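PDB 6TFQ: ABC transporter substrate-binding protein from Rhizobium radiobacter, which probably serves as the solute-binding component of an ABC importer of the peptide/nickel family, and here holds a sugar-derived amino acid. Local coordinates for residues G9-D14 with V221-Q226; R229-L234 with L461-R466; N299-D304 with E439-A444; G308-D313 with L447-V452. All coordinates share one frame; numbering follows the deposited sequence.

Contact 1 of 4, residues G9-D14 with V221-Q226. With N72 ((2~{R})-2-[[(3~{R},4~{R},5~{S})-3,4,5,6-tetrakis(oxidanyl)-2-oxidanylidene-hexyl]amino]pentanedioic acid), chain D; GLC (alpha-D-glucopyranose), chain C; SO4 (sulfate ion), chain I.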
# COMPACT_ATOMS: atom_id res chain seq x y z
N GLY A 9 11.75 -5.51 -14.02
CA GLY A 9 10.47 -6.02 -14.52
C GLY A 9 9.45 -6.16 -13.40
O GLY A 9 9.75 -6.79 -12.39
N VAL A 10 8.26 -5.56 -13.57
CA VAL A 10 7.24 -5.55 -12.50
C VAL A 10 5.89 -6.16 -12.93
O VAL A 10 5.60 -6.20 -14.13
CB VAL A 10 7.05 -4.11 -11.87
CG1 VAL A 10 8.37 -3.53 -11.36
CG2 VAL A 10 6.36 -3.15 -12.85
N ALA A 11 5.08 -6.61 -11.95
CA ALA A 11 3.74 -7.16 -12.21
C ALA A 11 2.75 -5.99 -12.35
O ALA A 11 2.00 -5.67 -11.43
CB ALA A 11 3.33 -8.11 -11.08
N SER A 12 2.79 -5.31 -13.49
CA SER A 12 1.96 -4.16 -13.82
C SER A 12 1.85 -4.00 -15.33
O SER A 12 2.75 -4.41 -16.06
CB SER A 12 2.55 -2.89 -13.20
OG SER A 12 1.74 -1.75 -13.45
N GLU A 13 0.77 -3.36 -15.80
CA GLU A 13 0.52 -3.09 -17.21
C GLU A 13 0.97 -1.70 -17.62
O GLU A 13 1.29 -1.49 -18.78
CB GLU A 13 -0.98 -3.25 -17.57
CG GLU A 13 -1.51 -4.68 -17.46
CD GLU A 13 -0.99 -5.70 -18.46
OE1 GLU A 13 -0.18 -5.34 -19.35
OE2 GLU A 13 -1.42 -6.87 -18.36
N ASP A 14 0.96 -0.75 -16.68
CA ASP A 14 1.24 0.65 -17.03
C ASP A 14 1.34 1.53 -15.80
O ASP A 14 1.03 1.10 -14.69
CB ASP A 14 0.04 1.17 -17.90
CG ASP A 14 0.38 2.20 -18.96
OD1 ASP A 14 1.51 2.74 -18.94
OD2 ASP A 14 -0.47 2.46 -19.82
N VAL A 221 16.42 -7.11 -12.05
CA VAL A 221 15.46 -7.19 -10.95
C VAL A 221 14.11 -7.61 -11.54
O VAL A 221 13.71 -7.12 -12.59
CB VAL A 221 15.33 -5.84 -10.16
CG1 VAL A 221 14.20 -5.89 -9.12
CG2 VAL A 221 16.64 -5.46 -9.49
N GLU A 222 13.42 -8.52 -10.86
CA GLU A 222 12.07 -8.90 -11.24
C GLU A 222 11.20 -9.07 -10.01
O GLU A 222 11.68 -9.46 -8.95
CB GLU A 222 12.01 -10.15 -12.14
CG GLU A 222 12.22 -11.48 -11.42
CD GLU A 222 11.52 -12.67 -12.05
OE1 GLU A 222 12.01 -13.80 -11.84
OE2 GLU A 222 10.48 -12.49 -12.74
N GLN A 223 9.90 -8.79 -10.18
CA GLN A 223 8.92 -9.03 -9.14
C GLN A 223 8.58 -10.52 -9.20
O GLN A 223 8.53 -11.10 -10.28
CB GLN A 223 7.67 -8.18 -9.37
CG GLN A 223 6.66 -8.29 -8.23
CD GLN A 223 5.55 -7.28 -8.35
OE1 GLN A 223 5.57 -6.39 -9.19
NE2 GLN A 223 4.58 -7.38 -7.47
N GLY A 224 8.44 -11.13 -8.02
CA GLY A 224 8.04 -12.52 -7.90
C GLY A 224 6.56 -12.66 -7.66
O GLY A 224 5.78 -11.75 -7.93
N ASN A 225 6.19 -13.80 -7.09
CA ASN A 225 4.80 -14.10 -6.76
C ASN A 225 4.74 -14.65 -5.32
O ASN A 225 5.77 -14.66 -4.64
CB ASN A 225 4.19 -15.04 -7.82
CG ASN A 225 4.74 -16.44 -7.82
OD1 ASN A 225 5.30 -16.94 -6.84
ND2 ASN A 225 4.55 -17.13 -8.91
N GLN A 226 3.58 -15.13 -4.86
CA GLN A 226 3.43 -15.63 -3.47
C GLN A 226 3.62 -17.14 -3.36
O GLN A 226 3.46 -17.68 -2.27
CB GLN A 226 2.09 -15.19 -2.86
CG GLN A 226 1.92 -13.68 -2.73
CD GLN A 226 1.72 -12.97 -4.08
OE1 GLN A 226 0.91 -13.37 -4.92
NE2 GLN A 226 2.48 -11.92 -4.30
OAB N72 D . -1.47 -12.57 -3.72
CAF N72 D . -2.12 -11.37 -3.31
CAG N72 D . -1.67 -10.11 -4.06
OAC N72 D . -0.59 -10.36 -4.92
CAH N72 D . -1.65 -8.89 -3.12
OAM N72 D . -1.55 -9.13 -1.74
CAI N72 D . -0.73 -7.68 -3.21
OAD N72 D . 0.45 -8.00 -3.84
CAJ N72 D . -1.43 -6.45 -3.77
OAE N72 D . -2.64 -6.37 -3.61
CAK N72 D . -0.66 -5.26 -4.37
N N72 D . -0.82 -4.14 -3.46
CA N72 D . -1.41 -2.92 -3.90
C N72 D . -2.25 -2.96 -5.18
O N72 D . -1.60 -2.62 -6.21
CB N72 D . -2.08 -2.23 -2.70
CG N72 D . -2.99 -1.03 -2.99
CD N72 D . -3.03 0.07 -1.94
OE1 N72 D . -1.99 0.52 -1.40
OE2 N72 D . -4.14 0.55 -1.64
OXT N72 D . -3.49 -3.26 -5.28
C1 GLC C . -0.63 -10.90 -19.06
C2 GLC C . -0.12 -10.00 -20.20
C3 GLC C . -0.12 -10.74 -21.53
C4 GLC C . -0.34 -12.24 -21.33
C5 GLC C . -1.66 -12.50 -20.59
C6 GLC C . -1.80 -13.92 -20.08
O1 GLC C . -0.86 -10.17 -17.91
O2 GLC C . -0.89 -8.81 -20.29
O3 GLC C . 1.11 -10.52 -22.21
O4 GLC C . -0.35 -12.89 -22.60
O5 GLC C . -1.79 -11.63 -19.46
O6 GLC C . -2.88 -14.07 -19.17
S SO4 I . 5.47 -20.42 -10.25
O1 SO4 I . 6.10 -21.71 -10.55
O2 SO4 I . 6.28 -19.32 -10.81
O3 SO4 I . 5.36 -20.25 -8.80
O4 SO4 I . 4.13 -20.39 -10.85

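Contact 2 of 4, residues R229-L234 with L461-R466. With SO4 (sulfate ion), chain I; SO4 (sulfate ion), chain J.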
# COMPACT_ATOMS: atom_id res chain seq x y z
N ARG A 229 7.15 -22.39 -5.08
CA ARG A 229 7.87 -22.90 -6.25
C ARG A 229 8.78 -21.84 -6.90
O ARG A 229 9.90 -22.17 -7.29
CB ARG A 229 6.89 -23.38 -7.31
CG ARG A 229 6.28 -24.73 -7.06
CD ARG A 229 5.17 -24.91 -8.05
NE ARG A 229 5.62 -24.75 -9.43
CZ ARG A 229 4.82 -24.53 -10.47
NH1 ARG A 229 5.32 -24.41 -11.69
NH2 ARG A 229 3.51 -24.39 -10.29
N TRP A 230 8.26 -20.58 -7.09
CA TRP A 230 9.01 -19.45 -7.66
C TRP A 230 10.23 -19.17 -6.75
O TRP A 230 11.35 -18.99 -7.22
CB TRP A 230 8.12 -18.18 -7.76
CG TRP A 230 8.85 -16.98 -8.33
CD1 TRP A 230 8.98 -16.67 -9.65
CD2 TRP A 230 9.64 -16.02 -7.61
NE1 TRP A 230 9.78 -15.56 -9.80
CE2 TRP A 230 10.22 -15.16 -8.56
CE3 TRP A 230 9.88 -15.78 -6.24
CZ2 TRP A 230 11.02 -14.05 -8.19
CZ3 TRP A 230 10.70 -14.71 -5.88
CH2 TRP A 230 11.25 -13.86 -6.84
N LEU A 231 9.98 -19.14 -5.43
CA LEU A 231 10.95 -18.91 -4.36
C LEU A 231 12.06 -19.97 -4.44
O LEU A 231 13.24 -19.60 -4.50
CB LEU A 231 10.17 -19.01 -3.03
CG LEU A 231 10.66 -18.25 -1.81
CD1 LEU A 231 10.65 -16.74 -2.06
CD2 LEU A 231 9.75 -18.55 -0.64
N GLN A 232 11.68 -21.26 -4.55
CA GLN A 232 12.60 -22.40 -4.66
C GLN A 232 13.42 -22.36 -5.95
O GLN A 232 14.64 -22.48 -5.89
CB GLN A 232 11.84 -23.75 -4.54
CG GLN A 232 11.30 -24.04 -3.13
CD GLN A 232 10.10 -24.98 -3.07
OE1 GLN A 232 9.62 -25.53 -4.07
NE2 GLN A 232 9.57 -25.18 -1.88
N ARG A 233 12.76 -22.20 -7.10
CA ARG A 233 13.41 -22.15 -8.41
C ARG A 233 14.42 -21.01 -8.53
O ARG A 233 15.50 -21.23 -9.07
CB ARG A 233 12.35 -22.04 -9.52
CG ARG A 233 12.87 -22.38 -10.92
CD ARG A 233 11.98 -21.79 -12.00
NE ARG A 233 10.59 -21.75 -11.56
CZ ARG A 233 9.84 -20.66 -11.53
NH1 ARG A 233 10.31 -19.50 -11.97
NH2 ARG A 233 8.60 -20.72 -11.09
N LEU A 234 14.07 -19.82 -8.02
CA LEU A 234 14.95 -18.67 -8.14
C LEU A 234 16.14 -18.71 -7.18
O LEU A 234 17.22 -18.27 -7.57
CB LEU A 234 14.17 -17.36 -8.06
CG LEU A 234 13.78 -16.94 -9.49
CD1 LEU A 234 12.47 -17.56 -9.98
CD2 LEU A 234 14.06 -15.53 -9.78
N LEU A 461 4.44 -11.19 2.32
CA LEU A 461 5.61 -10.33 2.22
C LEU A 461 5.86 -10.10 0.72
O LEU A 461 5.44 -10.93 -0.10
CB LEU A 461 6.83 -11.02 2.87
CG LEU A 461 6.78 -11.27 4.40
CD1 LEU A 461 7.85 -12.24 4.83
CD2 LEU A 461 6.90 -9.94 5.20
N GLY A 462 6.47 -8.98 0.37
CA GLY A 462 6.83 -8.69 -1.02
C GLY A 462 7.91 -9.64 -1.47
O GLY A 462 8.80 -9.97 -0.68
N THR A 463 7.83 -10.15 -2.71
CA THR A 463 8.84 -11.09 -3.24
C THR A 463 9.45 -10.53 -4.52
O THR A 463 8.72 -10.17 -5.45
CB THR A 463 8.28 -12.48 -3.48
OG1 THR A 463 7.09 -12.36 -4.26
CG2 THR A 463 8.01 -13.23 -2.19
N TRP A 464 10.78 -10.46 -4.52
CA TRP A 464 11.59 -9.91 -5.61
C TRP A 464 12.88 -10.70 -5.76
O TRP A 464 13.36 -11.29 -4.79
CB TRP A 464 11.93 -8.42 -5.32
CG TRP A 464 10.69 -7.57 -5.26
CD1 TRP A 464 9.81 -7.48 -4.23
CD2 TRP A 464 10.14 -6.79 -6.33
NE1 TRP A 464 8.73 -6.71 -4.59
CE2 TRP A 464 8.92 -6.26 -5.87
CE3 TRP A 464 10.62 -6.39 -7.59
CZ2 TRP A 464 8.17 -5.36 -6.62
CZ3 TRP A 464 9.85 -5.52 -8.35
CH2 TRP A 464 8.65 -5.00 -7.86
N ALA A 465 13.43 -10.69 -6.95
CA ALA A 465 14.71 -11.33 -7.20
C ALA A 465 15.63 -10.32 -7.84
O ALA A 465 15.17 -9.46 -8.59
CB ALA A 465 14.53 -12.53 -8.13
N ARG A 466 16.93 -10.40 -7.51
CA ARG A 466 17.95 -9.56 -8.10
C ARG A 466 19.09 -10.43 -8.55
O ARG A 466 19.31 -11.51 -7.99
CB ARG A 466 18.44 -8.44 -7.15
CG ARG A 466 19.15 -8.92 -5.86
CD ARG A 466 19.93 -7.81 -5.18
NE ARG A 466 20.60 -8.26 -3.95
CZ ARG A 466 21.78 -8.86 -3.90
NH1 ARG A 466 22.45 -9.11 -5.02
NH2 ARG A 466 22.29 -9.25 -2.74
S SO4 I . 5.47 -20.42 -10.25
O1 SO4 I . 6.10 -21.71 -10.55
O2 SO4 I . 6.28 -19.32 -10.81
O3 SO4 I . 5.36 -20.25 -8.80
O4 SO4 I . 4.13 -20.39 -10.85
S SO4 J . 19.84 -8.28 -0.13
O1 SO4 J . 21.28 -8.30 -0.33
O2 SO4 J . 19.47 -9.52 0.53
O3 SO4 J . 19.44 -7.13 0.69
O4 SO4 J . 19.21 -8.21 -1.45

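Contact 3 of 4, residues N299-D304 with E439-A444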
# COMPACT_ATOMS: atom_id res chain seq x y z
N ASN A 299 1.46 -7.01 11.87
CA ASN A 299 2.54 -6.13 12.34
C ASN A 299 2.04 -4.80 12.95
O ASN A 299 2.87 -4.00 13.39
CB ASN A 299 3.54 -5.87 11.20
CG ASN A 299 3.15 -4.78 10.23
OD1 ASN A 299 1.98 -4.36 10.11
ND2 ASN A 299 4.13 -4.29 9.51
N ASN A 300 0.71 -4.56 12.96
CA ASN A 300 0.11 -3.35 13.49
C ASN A 300 0.13 -3.23 15.00
O ASN A 300 -0.17 -4.18 15.72
CB ASN A 300 -1.34 -3.21 13.03
CG ASN A 300 -1.54 -2.72 11.62
OD1 ASN A 300 -2.24 -1.76 11.39
ND2 ASN A 300 -0.93 -3.37 10.64
N LEU A 301 0.38 -1.98 15.46
CA LEU A 301 0.30 -1.57 16.85
C LEU A 301 -1.22 -1.62 17.09
O LEU A 301 -1.95 -0.99 16.33
CB LEU A 301 0.80 -0.10 16.96
CG LEU A 301 1.49 0.34 18.25
CD1 LEU A 301 2.42 1.52 17.98
CD2 LEU A 301 0.48 0.72 19.33
N GLY A 302 -1.67 -2.41 18.06
CA GLY A 302 -3.09 -2.58 18.36
C GLY A 302 -3.73 -3.81 17.73
O GLY A 302 -4.95 -3.99 17.85
N PHE A 303 -2.93 -4.67 17.07
CA PHE A 303 -3.39 -5.91 16.43
C PHE A 303 -4.06 -6.86 17.44
O PHE A 303 -3.54 -7.05 18.54
CB PHE A 303 -2.22 -6.63 15.72
CG PHE A 303 -2.57 -7.97 15.13
CD1 PHE A 303 -3.34 -8.07 13.97
CD2 PHE A 303 -2.11 -9.15 15.72
CE1 PHE A 303 -3.66 -9.31 13.43
CE2 PHE A 303 -2.45 -10.40 15.18
CZ PHE A 303 -3.22 -10.47 14.03
N ASP A 304 -5.19 -7.47 17.04
CA ASP A 304 -5.91 -8.39 17.92
C ASP A 304 -5.76 -9.85 17.45
O ASP A 304 -6.49 -10.28 16.55
CB ASP A 304 -7.38 -7.97 18.05
CG ASP A 304 -8.21 -8.71 19.09
OD1 ASP A 304 -7.65 -9.56 19.81
OD2 ASP A 304 -9.42 -8.43 19.18
N GLU A 439 -6.72 -1.50 23.58
CA GLU A 439 -7.99 -2.15 23.92
C GLU A 439 -9.16 -1.68 23.04
O GLU A 439 -9.99 -2.50 22.65
CB GLU A 439 -8.30 -2.04 25.42
CG GLU A 439 -8.76 -3.36 26.05
CD GLU A 439 -7.99 -4.63 25.71
OE1 GLU A 439 -6.74 -4.64 25.84
OE2 GLU A 439 -8.64 -5.62 25.32
N LEU A 440 -9.21 -0.36 22.72
CA LEU A 440 -10.23 0.22 21.84
C LEU A 440 -10.05 -0.30 20.40
O LEU A 440 -11.04 -0.57 19.73
CB LEU A 440 -10.23 1.76 21.89
CG LEU A 440 -10.76 2.41 23.17
CD1 LEU A 440 -10.18 3.81 23.34
CD2 LEU A 440 -12.29 2.43 23.19
N TRP A 441 -8.78 -0.48 19.96
CA TRP A 441 -8.45 -1.03 18.65
C TRP A 441 -8.88 -2.49 18.54
O TRP A 441 -9.39 -2.89 17.49
CB TRP A 441 -6.95 -0.86 18.34
CG TRP A 441 -6.55 0.51 17.86
CD1 TRP A 441 -7.29 1.34 17.06
CD2 TRP A 441 -5.28 1.13 18.03
NE1 TRP A 441 -6.57 2.48 16.78
CE2 TRP A 441 -5.33 2.37 17.35
CE3 TRP A 441 -4.10 0.77 18.70
CZ2 TRP A 441 -4.25 3.27 17.34
CZ3 TRP A 441 -3.02 1.65 18.67
CH2 TRP A 441 -3.09 2.87 17.98
N LYS A 442 -8.68 -3.27 19.63
CA LYS A 442 -9.08 -4.69 19.71
C LYS A 442 -10.60 -4.81 19.72
O LYS A 442 -11.13 -5.73 19.10
CB LYS A 442 -8.47 -5.37 20.94
CG LYS A 442 -6.98 -5.63 20.83
CD LYS A 442 -6.46 -6.41 22.04
CE LYS A 442 -5.04 -6.83 21.81
NZ LYS A 442 -4.55 -7.73 22.88
N GLU A 443 -11.30 -3.88 20.41
CA GLU A 443 -12.76 -3.81 20.45
C GLU A 443 -13.29 -3.59 19.02
O GLU A 443 -14.24 -4.26 18.62
CB GLU A 443 -13.22 -2.65 21.34
CG GLU A 443 -13.23 -2.92 22.83
CD GLU A 443 -13.57 -1.69 23.65
OE1 GLU A 443 -12.88 -1.46 24.67
OE2 GLU A 443 -14.52 -0.97 23.28
N ALA A 444 -12.66 -2.66 18.27
CA ALA A 444 -13.01 -2.36 16.87
C ALA A 444 -12.85 -3.62 16.00
O ALA A 444 -13.79 -3.98 15.30
CB ALA A 444 -12.15 -1.21 16.33

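Contact 4 of 4, residues G308-D313 with L447-V452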
# COMPACT_ATOMS: atom_id res chain seq x y z
N GLY A 308 -11.61 -13.18 16.95
CA GLY A 308 -12.74 -14.10 16.81
C GLY A 308 -13.08 -14.48 15.38
O GLY A 308 -14.26 -14.68 15.06
N VAL A 309 -12.05 -14.59 14.52
CA VAL A 309 -12.19 -14.98 13.10
C VAL A 309 -12.96 -16.29 12.99
O VAL A 309 -12.73 -17.21 13.77
CB VAL A 309 -10.82 -14.99 12.36
CG1 VAL A 309 -10.89 -15.70 11.00
CG2 VAL A 309 -10.30 -13.56 12.19
N LEU A 310 -13.96 -16.32 12.08
CA LEU A 310 -14.83 -17.47 11.87
C LEU A 310 -14.04 -18.66 11.31
O LEU A 310 -13.22 -18.48 10.41
CB LEU A 310 -16.05 -17.09 11.00
CG LEU A 310 -17.29 -16.50 11.76
CD1 LEU A 310 -16.98 -15.15 12.47
CD2 LEU A 310 -18.46 -16.29 10.80
N ASN A 311 -14.21 -19.83 11.93
CA ASN A 311 -13.46 -21.04 11.57
C ASN A 311 -13.93 -21.71 10.27
O ASN A 311 -15.00 -21.40 9.75
CB ASN A 311 -13.46 -22.04 12.76
CG ASN A 311 -14.73 -22.86 12.92
OD1 ASN A 311 -15.86 -22.39 12.73
ND2 ASN A 311 -14.56 -24.12 13.28
N TYR A 312 -13.12 -22.64 9.75
CA TYR A 312 -13.45 -23.41 8.56
C TYR A 312 -14.46 -24.51 8.94
O TYR A 312 -14.13 -25.45 9.67
CB TYR A 312 -12.19 -23.96 7.87
CG TYR A 312 -12.52 -24.75 6.62
CD1 TYR A 312 -12.95 -24.11 5.46
CD2 TYR A 312 -12.43 -26.14 6.61
CE1 TYR A 312 -13.27 -24.83 4.31
CE2 TYR A 312 -12.74 -26.87 5.46
CZ TYR A 312 -13.15 -26.21 4.31
OH TYR A 312 -13.47 -26.94 3.20
N ASP A 313 -15.70 -24.35 8.47
CA ASP A 313 -16.79 -25.28 8.75
C ASP A 313 -17.79 -25.18 7.58
O ASP A 313 -18.81 -24.49 7.71
CB ASP A 313 -17.44 -24.95 10.11
CG ASP A 313 -18.43 -25.97 10.66
OD1 ASP A 313 -18.74 -26.96 9.93
OD2 ASP A 313 -18.90 -25.79 11.79
N LEU A 447 -15.64 -6.29 16.66
CA LEU A 447 -16.89 -5.83 16.06
C LEU A 447 -16.91 -6.00 14.53
O LEU A 447 -17.92 -6.45 13.99
CB LEU A 447 -17.20 -4.36 16.44
CG LEU A 447 -17.57 -4.07 17.91
CD1 LEU A 447 -17.38 -2.61 18.23
CD2 LEU A 447 -19.01 -4.49 18.23
N ILE A 448 -15.79 -5.66 13.84
CA ILE A 448 -15.66 -5.80 12.39
C ILE A 448 -15.72 -7.29 11.99
O ILE A 448 -16.44 -7.64 11.04
CB ILE A 448 -14.41 -5.06 11.82
CG1 ILE A 448 -14.50 -3.53 12.12
CG2 ILE A 448 -14.24 -5.33 10.30
CD1 ILE A 448 -13.15 -2.81 12.28
N VAL A 449 -15.01 -8.16 12.76
CA VAL A 449 -14.99 -9.61 12.53
C VAL A 449 -16.39 -10.25 12.72
O VAL A 449 -16.84 -10.98 11.84
CB VAL A 449 -13.90 -10.33 13.37
CG1 VAL A 449 -14.10 -11.84 13.34
CG2 VAL A 449 -12.50 -9.97 12.89
N SER A 450 -17.05 -9.98 13.87
CA SER A 450 -18.35 -10.57 14.18
C SER A 450 -19.48 -10.08 13.24
O SER A 450 -20.42 -10.83 12.98
CB SER A 450 -18.71 -10.40 15.66
OG SER A 450 -18.89 -9.04 15.98
N ASN A 451 -19.33 -8.87 12.68
CA ASN A 451 -20.31 -8.38 11.70
C ASN A 451 -20.05 -8.98 10.31
O ASN A 451 -20.92 -8.91 9.44
CB ASN A 451 -20.32 -6.87 11.64
CG ASN A 451 -21.73 -6.35 11.59
OD1 ASN A 451 -22.18 -5.84 10.56
ND2 ASN A 451 -22.46 -6.47 12.72
N VAL A 452 -18.89 -9.62 10.13
CA VAL A 452 -18.44 -10.29 8.90
C VAL A 452 -18.47 -9.30 7.70
O VAL A 452 -18.93 -9.62 6.60
CB VAL A 452 -19.16 -11.65 8.60
CG1 VAL A 452 -18.33 -12.50 7.62
CG2 VAL A 452 -19.44 -12.44 9.89

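Contact 1 of 4, residues G9-D14 with V221-Q226
G9 and E222 form a parallel beta bridge that joins strands 5-10 and 221-223 within the mixed sheet of this solute-binding fold. G9 N donates to V221 O at 2.9 Å and G9 O accepts from Q223 N at 3.0 Å, so the glycine uses both its polar atoms on the two neighbours of its bridge partner. E222 CA adds a CA-H...O contact to the same G9 O, at 3.3 Å. One side-chain bond follows beyond the bridge. Q223 carries CG anti to its own N (chi1 -174°) and continues extended, which brings OE1 within 2.8 Å of A11 N. The N-H aims almost straight at that oxygen (166°), but it approaches from above the amide plane. The side chain thus acts as acceptor just past the end of strand 5-10, where A11 centres an inverse gamma turn. A leucine in place of Q223 would probably leave A11 N without this acceptor and the turn less firmly fixed. Beyond the strands each segment meets a bound ligand: E13 OE2 accepts from glucose O2 at 2.8 Å, and Q226 OE1 from OAB of the sugar-amino acid conjugate at 2.8 Å. The methyl of A11 packs against the Q223 amide, its CB 3.4 Å from Q223 OE1.

Contact 2 of 4, residues R229-L234 with L461-R466
T463 sets its CB 4.1 Å from W230 CZ3 where strand 454-467 of the mixed sheet packs against helix 228-236. The short segments run nearly parallel, at 22°, with their axes 10.2 Å apart. W230 carries CG anti to its backbone N (chi1 180°), which reaches the indole across to the strand; there the T463 side chain and the indole run alongside each other, pointing opposite ways. T463 CG2 makes a looser contact with L231 CD1 at 4.4 Å, while its hydroxyl bonds to the carbonyl of N225. At W464 the backbone does the touching: its side chain leaves the strand away from the helix, and its C lies 3.7 Å from W230 CH2, at the indole edge and near the ring plane. A465 follows, with CB 3.8 Å from W230 CH2 and 3.5 Å from L234 CD2, the latter tight for two carbons. L234 CD1 in turn lies over one face of the W230 indole. R466 turns away from the helix and takes a sulfate, probably from the crystallisation liquor, edge-on to its guanidinium: NE reaches O4 at 2.9 Å and NH2 reaches O1 at 2.8 Å. A leucine in its place would probably leave that anion without two of its donors. No hydrogen bond crosses between helix and strand. The junction therefore rests on apolar packing, and the indole NE1 of W230 bonds to D211 OD1, with a weak bond to E222 OE1 besides.

Contact 3 of 4, residues N299-D304 with E439-A444
The carboxylate of D304, laid against K442, is gripped from beyond the two segments: OD2 forms a salt bridge with K446 NZ, and OD1 accepts from the backbone N of D306. The loop that carries it presents a type II beta turn, N300 to F303, to the flank of helix 434-451; the turn is closed by F303 N to N300 O at 3.1 Å. D304 lies athwart the K442 chain, D304 CB resting 3.7 Å from K442 CG. The lysine is used here for its aliphatic chain, since its NZ stays 4.7 Å from D304 OD1 while CE passes 3.6 Å from F303 O. Q445, one turn further along the helix, ties the loop down by bonding both G302 O and D304 N. The apex of the turn meets W441. G302, at phi 97°, has no side chain to stand in the way, and its CA comes 3.5 Å from W441 CE3. W441 carries CG anti to its carbonyl carbon (chi1 -80°), which sends the indole out to the turn, with A392 and L396 of helix 392-400 packed on it as well. L301 reaches the same ring obliquely, its CD2 lying 3.7 Å from W441 CZ3.

Contact 4 of 4, residues G308-D313 with L447-V452
V309 and V449 bring their CA atoms to 6.1 Å where the irregular chain 308-313 crosses the last turn of helix 434-451. V449 is the residue on which the contact turns. Its CG1, anti to the backbone N (chi1 168°), presses on backbone more than on side chains: it lies 3.3 Å from G308 O and 3.6 Å from V309 N, covering the peptide that joins those two residues. Its other branch, CG2, meets V309 CG2 at 4.3 Å, although the CB of V309 points away from the helix. The helix stops here in a Schellman motif. V452 takes a positive phi of 56°, and two bonds run back into the final turn, among them V452 N to V449 O at 3.0 Å. This reversal carries V452 round to the side where L310 lies. L310 and V452 meet roughly perpendicular, with L310 CD2 4.1 Å from V452 CG2, while the other methyl of the leucine, CD1, sits near the carbonyl oxygen of V449. Helix 265-272 packs against the same pair, A272 touching both L310 and V452, and R268 NH2 bonds to N451 O. Immediately after the Schellman turn comes C453, which binds magnesium in a structure of this protein. The side chain of V452 is about 6 Å from that of C453. The second such residue is C418, and the side chain of V449 is about 9 Å from that of C418.

Overall arrangement
Contacts 1 and 2, with centres 11 Å apart, share one sheet, in which strands 221-223 and 454-467 are neighbours. They touch directly: G224 CA packs 3.4 Å from W230 CZ2, and both reach one sulfate, through N225 and R233. Contact 1 also borders the bound sugar-amino acid through Q226, while the side chain of T463 in contact 2 is about 8 Å from it. Contacts 3 and 4 lie along helix 434-451, their centres 15 Å apart, and fasten successive parts of the loop before helix 314-323. Helix 434-451 leads into strand 454-467, and both contacts are nested inside the loop closed by contact 2, although their centres lie about 31 and 32 Å from its centre.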